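PDB 3S6S: Ac-ASP-7, which is of unknown function but is a secreted SCP/TAPS (pathogenesis-related) protein of the dog hookworm, probably acting in host-parasite interactions. Local coordinates for residues L50-G55 / T115-S120; C54-E59 / V137-K142. All coordinates share one frame; numbering follows the deposited sequence.

Contact 1: L50-G55 / T115-S120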
loop_
_atom_site.group_PDB
_atom_site.type_symbol
_atom_site.label_atom_id
_atom_site.label_comp_id
_atom_site.label_asym_id
_atom_site.label_seq_id
_atom_site.Cartn_x
_atom_site.Cartn_y
_atom_site.Cartn_z
ATOM N N LEU A 50 1.564 -5.749 2.006
ATOM C CA LEU A 50 2.516 -4.992 1.229
ATOM C C LEU A 50 3.793 -4.813 2.038
ATOM O O LEU A 50 3.784 -4.291 3.157
ATOM C CB LEU A 50 1.948 -3.632 0.839
ATOM C CG LEU A 50 0.652 -3.587 0.034
ATOM C CD1 LEU A 50 0.223 -2.145 -0.128
ATOM C CD2 LEU A 50 0.832 -4.244 -1.328
ATOM N N VAL A 51 4.903 -5.250 1.469
ATOM C CA VAL A 51 6.184 -4.937 2.053
ATOM C C VAL A 51 6.500 -3.466 1.815
ATOM O O VAL A 51 6.449 -3.001 0.686
ATOM C CB VAL A 51 7.281 -5.807 1.440
ATOM C CG1 VAL A 51 8.644 -5.258 1.803
ATOM C CG2 VAL A 51 7.104 -7.250 1.892
ATOM N N TYR A 52 6.807 -2.736 2.888
ATOM C CA TYR A 52 7.275 -1.363 2.763
ATOM C C TYR A 52 8.707 -1.328 2.237
ATOM O O TYR A 52 9.618 -1.892 2.841
ATOM C CB TYR A 52 7.166 -0.563 4.075
ATOM C CG TYR A 52 7.255 0.918 3.770
ATOM C CD1 TYR A 52 6.103 1.672 3.586
ATOM C CD2 TYR A 52 8.488 1.533 3.573
ATOM C CE1 TYR A 52 6.173 3.008 3.254
ATOM C CE2 TYR A 52 8.575 2.873 3.244
ATOM C CZ TYR A 52 7.415 3.607 3.082
ATOM O OH TYR A 52 7.492 4.940 2.746
ATOM N N ASP A 53 8.889 -0.654 1.109
ATOM C CA ASP A 53 10.125 -0.745 0.344
ATOM C C ASP A 53 10.695 0.649 0.105
ATOM O O ASP A 53 10.123 1.436 -0.663
ATOM C CB ASP A 53 9.842 -1.450 -0.986
ATOM C CG ASP A 53 11.076 -1.575 -1.886
ATOM O OD1 ASP A 53 11.957 -0.683 -1.904
ATOM O OD2 ASP A 53 11.144 -2.585 -2.617
ATOM N N CYS A 54 11.830 0.931 0.750
ATOM C CA CYS A 54 12.480 2.238 0.688
ATOM C C CYS A 54 12.854 2.630 -0.727
ATOM O O CYS A 54 12.849 3.814 -1.059
ATOM C CB CYS A 54 13.733 2.277 1.562
ATOM S SG CYS A 54 13.474 1.820 3.291
ATOM N N GLY A 55 13.195 1.639 -1.543
ATOM C CA GLY A 55 13.450 1.858 -2.954
ATOM C C GLY A 55 12.229 2.432 -3.644
ATOM O O GLY A 55 12.332 3.414 -4.381
ATOM N N THR A 115 2.591 -6.582 -3.831
ATOM C CA THR A 115 3.357 -7.191 -2.744
ATOM C C THR A 115 4.314 -6.234 -2.053
ATOM O O THR A 115 4.882 -6.572 -1.003
ATOM C CB THR A 115 4.204 -8.383 -3.226
ATOM O OG1 THR A 115 5.342 -7.907 -3.949
ATOM C CG2 THR A 115 3.386 -9.334 -4.078
ATOM N N ARG A 116 4.527 -5.060 -2.652
ATOM C CA ARG A 116 5.336 -4.036 -2.016
ATOM C C ARG A 116 5.006 -2.641 -2.519
ATOM O O ARG A 116 4.463 -2.477 -3.620
ATOM C CB ARG A 116 6.842 -4.337 -2.114
ATOM C CG ARG A 116 7.361 -4.636 -3.486
ATOM C CD ARG A 116 8.889 -4.679 -3.475
ATOM N NE ARG A 116 9.418 -6.017 -3.241
ATOM C CZ ARG A 116 10.568 -6.267 -2.609
ATOM N NH1 ARG A 116 11.305 -5.265 -2.134
ATOM N NH2 ARG A 116 10.975 -7.520 -2.434
ATOM N N PHE A 117 5.314 -1.652 -1.680
ATOM C CA PHE A 117 5.050 -0.260 -1.976
ATOM C C PHE A 117 5.942 0.626 -1.120
ATOM O O PHE A 117 6.536 0.167 -0.154
ATOM C CB PHE A 117 3.576 0.088 -1.715
ATOM C CG PHE A 117 3.234 0.319 -0.251
ATOM C CD1 PHE A 117 3.650 -0.565 0.739
ATOM C CD2 PHE A 117 2.483 1.422 0.131
ATOM C CE1 PHE A 117 3.305 -0.354 2.078
ATOM C CE2 PHE A 117 2.147 1.643 1.466
ATOM C CZ PHE A 117 2.560 0.754 2.440
ATOM N N GLY A 118 6.005 1.900 -1.481
ATOM C CA GLY A 118 6.641 2.921 -0.685
ATOM C C GLY A 118 5.985 4.263 -0.982
ATOM O O GLY A 118 5.400 4.450 -2.055
ATOM N N CYS A 119 6.066 5.199 -0.033
ATOM C CA CYS A 119 5.426 6.498 -0.217
ATOM C C CYS A 119 6.356 7.640 0.148
ATOM O O CYS A 119 7.305 7.475 0.909
ATOM C CB CYS A 119 4.147 6.596 0.616
ATOM S SG CYS A 119 3.105 5.126 0.525
ATOM N N SER A 120 6.072 8.806 -0.399
ATOM C CA SER A 120 6.817 9.988 -0.035
ATOM C C SER A 120 5.860 11.153 -0.058
ATOM O O SER A 120 4.827 11.099 -0.724
ATOM C CB SER A 120 7.970 10.217 -1.008
ATOM O OG SER A 120 8.690 11.380 -0.649
#
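Y52 and F117 stand side by side on one face of a parallel strand pair, where their rings meet edge-to-face: centroids 5.3 Å apart, planes at 75°, the tyrosine giving its edge. The Y52 side chain can be followed outward. From CB, CG is set anti to the backbone N (chi1 -163°), which lays the ring along the strand 116-123. CG passes over the carbonyl oxygen of F117, CD1 reaches F117 CE1 at 3.8 Å, and CE1 and CZ ride above G118, whose CA makes a CH-pi contact with one ring face. At the tip, OH accepts a nearly straight bond from C119 N (3.1 Å, 169°) and is also hydrogen-bonded to E57 OE1, so this buried hydroxyl ties a strand backbone to a helix side chain.

On the opposite face of the F117 ring sits L50, with CD1 4.0 Å from the centroid and CB 3.5 Å from CD1 of F117; the phenyl group is therefore clamped between leucine and tyrosine. V51 and R116 occupy the other side of the sheet. The arginine chain bends at chi3 and brings NH1 to 2.7 Å from D53 OD2, a salt bridge that lies near the guanidinium plane but meets the carboxylate from above its own. NH1 has a second acceptor in N7 OD1. D53 OD1, meanwhile, caps the helix 54-65, accepting from L56 N and weakly from G55 N.

Three backbone bonds, V51 N to T115 O (2.8 Å), F117 N to V51 O and D53 N to F117 O, alternate in donor strand as parallel pairing requires. Together they place 51-53 beside 116-123 in the mixed central sheet of the CAP-type alpha-beta-alpha sandwich, with a helix N-cap directly at the strand's end.

Contact 2: C54-E59 / V137-K142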
loop_
_atom_site.group_PDB
_atom_site.type_symbol
_atom_site.label_atom_id
_atom_site.label_comp_id
_atom_site.label_asym_id
_atom_site.label_seq_id
_atom_site.Cartn_x
_atom_site.Cartn_y
_atom_site.Cartn_z
ATOM N N CYS A 54 11.830 0.931 0.750
ATOM C CA CYS A 54 12.480 2.238 0.688
ATOM C C CYS A 54 12.854 2.630 -0.727
ATOM O O CYS A 54 12.849 3.814 -1.059
ATOM C CB CYS A 54 13.733 2.277 1.562
ATOM S SG CYS A 54 13.474 1.820 3.291
ATOM N N GLY A 55 13.195 1.639 -1.543
ATOM C CA GLY A 55 13.450 1.858 -2.954
ATOM C C GLY A 55 12.229 2.432 -3.644
ATOM O O GLY A 55 12.332 3.414 -4.381
ATOM N N LEU A 56 11.066 1.840 -3.393
ATOM C CA LEU A 56 9.832 2.375 -3.951
ATOM C C LEU A 56 9.421 3.699 -3.300
ATOM O O LEU A 56 8.745 4.505 -3.929
ATOM C CB LEU A 56 8.684 1.370 -3.869
ATOM C CG LEU A 56 8.857 0.097 -4.687
ATOM C CD1 LEU A 56 7.655 -0.810 -4.505
ATOM C CD2 LEU A 56 9.083 0.443 -6.162
ATOM N N GLU A 57 9.822 3.933 -2.051
ATOM C CA GLU A 57 9.578 5.249 -1.480
ATOM C C GLU A 57 10.380 6.313 -2.240
ATOM O O GLU A 57 9.880 7.396 -2.519
ATOM C CB GLU A 57 9.879 5.320 0.011
ATOM C CG GLU A 57 10.154 6.756 0.439
ATOM C CD GLU A 57 10.178 6.973 1.948
ATOM O OE1 GLU A 57 9.737 6.079 2.709
ATOM O OE2 GLU A 57 10.634 8.061 2.356
ATOM N N GLU A 58 11.614 5.984 -2.592
ATOM C CA GLU A 58 12.428 6.849 -3.409
ATOM C C GLU A 58 11.823 7.049 -4.820
ATOM O O GLU A 58 11.923 8.135 -5.404
ATOM C CB GLU A 58 13.858 6.303 -3.472
ATOM C CG GLU A 58 14.829 7.058 -4.387
ATOM C CD GLU A 58 14.833 8.586 -4.204
ATOM O OE1 GLU A 58 15.177 9.293 -5.189
ATOM O OE2 GLU A 58 14.506 9.079 -3.098
ATOM N N GLU A 59 11.189 6.015 -5.367
ATOM C CA GLU A 59 10.508 6.204 -6.642
ATOM C C GLU A 59 9.315 7.142 -6.446
ATOM O O GLU A 59 9.048 8.005 -7.272
ATOM C CB GLU A 59 10.069 4.875 -7.277
ATOM C CG GLU A 59 11.194 3.841 -7.493
ATOM C CD GLU A 59 10.742 2.679 -8.376
ATOM O OE1 GLU A 59 11.577 1.797 -8.684
ATOM O OE2 GLU A 59 9.551 2.660 -8.775
ATOM N N VAL A 137 2.580 10.725 -2.579
ATOM C CA VAL A 137 2.316 9.635 -3.504
ATOM C C VAL A 137 2.791 8.311 -2.950
ATOM O O VAL A 137 3.783 8.235 -2.224
ATOM C CB VAL A 137 2.780 9.876 -5.012
ATOM C CG1 VAL A 137 3.107 11.335 -5.294
ATOM C CG2 VAL A 137 3.897 8.940 -5.428
ATOM N N CYS A 138 2.032 7.268 -3.270
ATOM C CA CYS A 138 2.483 5.900 -3.079
ATOM C C CYS A 138 2.670 5.212 -4.426
ATOM O O CYS A 138 1.923 5.431 -5.399
ATOM C CB CYS A 138 1.531 5.107 -2.197
ATOM S SG CYS A 138 1.457 5.738 -0.516
ATOM N N VAL A 139 3.702 4.389 -4.448
ATOM C CA VAL A 139 4.111 3.630 -5.600
ATOM C C VAL A 139 4.072 2.155 -5.209
ATOM O O VAL A 139 4.543 1.757 -4.126
ATOM C CB VAL A 139 5.536 4.051 -6.055
ATOM C CG1 VAL A 139 6.204 2.934 -6.823
ATOM C CG2 VAL A 139 5.477 5.363 -6.869
ATOM N N TYR A 140 3.481 1.361 -6.092
ATOM C CA TYR A 140 3.245 -0.047 -5.842
ATOM C C TYR A 140 3.923 -0.871 -6.916
ATOM O O TYR A 140 4.062 -0.426 -8.047
ATOM C CB TYR A 140 1.750 -0.326 -5.840
ATOM C CG TYR A 140 0.990 0.586 -4.910
ATOM C CD1 TYR A 140 0.793 1.920 -5.235
ATOM C CD2 TYR A 140 0.464 0.116 -3.709
ATOM C CE1 TYR A 140 0.102 2.757 -4.404
ATOM C CE2 TYR A 140 -0.236 0.959 -2.867
ATOM C CZ TYR A 140 -0.411 2.276 -3.228
ATOM O OH TYR A 140 -1.090 3.130 -2.413
ATOM N N ASP A 141 4.370 -2.069 -6.557
ATOM C CA ASP A 141 5.069 -2.890 -7.525
ATOM C C ASP A 141 4.089 -3.445 -8.548
ATOM O O ASP A 141 4.466 -3.722 -9.682
ATOM C CB ASP A 141 5.888 -3.998 -6.848
ATOM C CG ASP A 141 5.026 -5.079 -6.200
ATOM O OD1 ASP A 141 5.559 -6.190 -6.003
ATOM O OD2 ASP A 141 3.841 -4.839 -5.882
ATOM N N LYS A 142 2.827 -3.587 -8.161
ATOM C CA LYS A 142 1.848 -4.120 -9.094
ATOM C C LYS A 142 0.530 -3.339 -9.156
ATOM O O LYS A 142 -0.134 -3.104 -8.152
ATOM C CB LYS A 142 1.603 -5.611 -8.857
ATOM C CG LYS A 142 0.964 -6.288 -10.062
ATOM C CD LYS A 142 0.895 -7.801 -9.900
ATOM C CE LYS A 142 0.587 -8.508 -11.234
ATOM N NZ LYS A 142 -0.613 -7.944 -11.922
#
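V139, L56 and E59 account for most of the 196 Å² buried here, and V139 and L56 each direct their CB toward the opposing segment across the gap between helix and strand. Their side chains cross at about a right angle, with L56 CD2 3.9 Å from V139 CG1. That methyl is brought forward by the valine's first torsion (156°, CG1 roughly anti to the backbone N), while V139 CB itself lies 3.9 Å from the carbonyl oxygen of L56. The other leucine branch runs on along the strand's exit: CD1 comes to 4.1 Å from D141 N and 4.3 Å from D141 CB, so L56 spans the last strand residues and the first residue beyond the strand.

E59, one helical turn further on, reaches V139 from the flank. Its extended chain carries OE2 to 3.9 Å from V139 CG1, a van der Waals approach; the charge of OE2 is met by R75 NE, which forms a salt bridge with it. C138 and Y140, on either side of V139, send their CB atoms away from the helix.

The segment axes pass 7.4 Å apart with their directions 128° from each other. V139 faces helix 54-65 while Y140, on the other face, packs on helix 103-110, consistent with the alpha-beta-alpha layering of SCP/TAPS domains.

The two contacts, whose centres are only 5 Å apart, both start from the same piece of chain: strand 51-53 supplies contact 1, helix 54-65 supplies contact 2, and C54 and G55 belong to both. Their later halves, strands 116-123 and 133-140, follow one another in sequence and are antiparallel neighbours in the central sheet. Direct ties between the contacts include the C119-C138 disulfide and packing of F117 CB on V139 O at 3.1 Å. Contact 1 is pairing within the sheet and contact 2 is helix-on-sheet packing; the direct passage from strand 51-53 into helix 54-65 joins an early part of the chain to the later core strands.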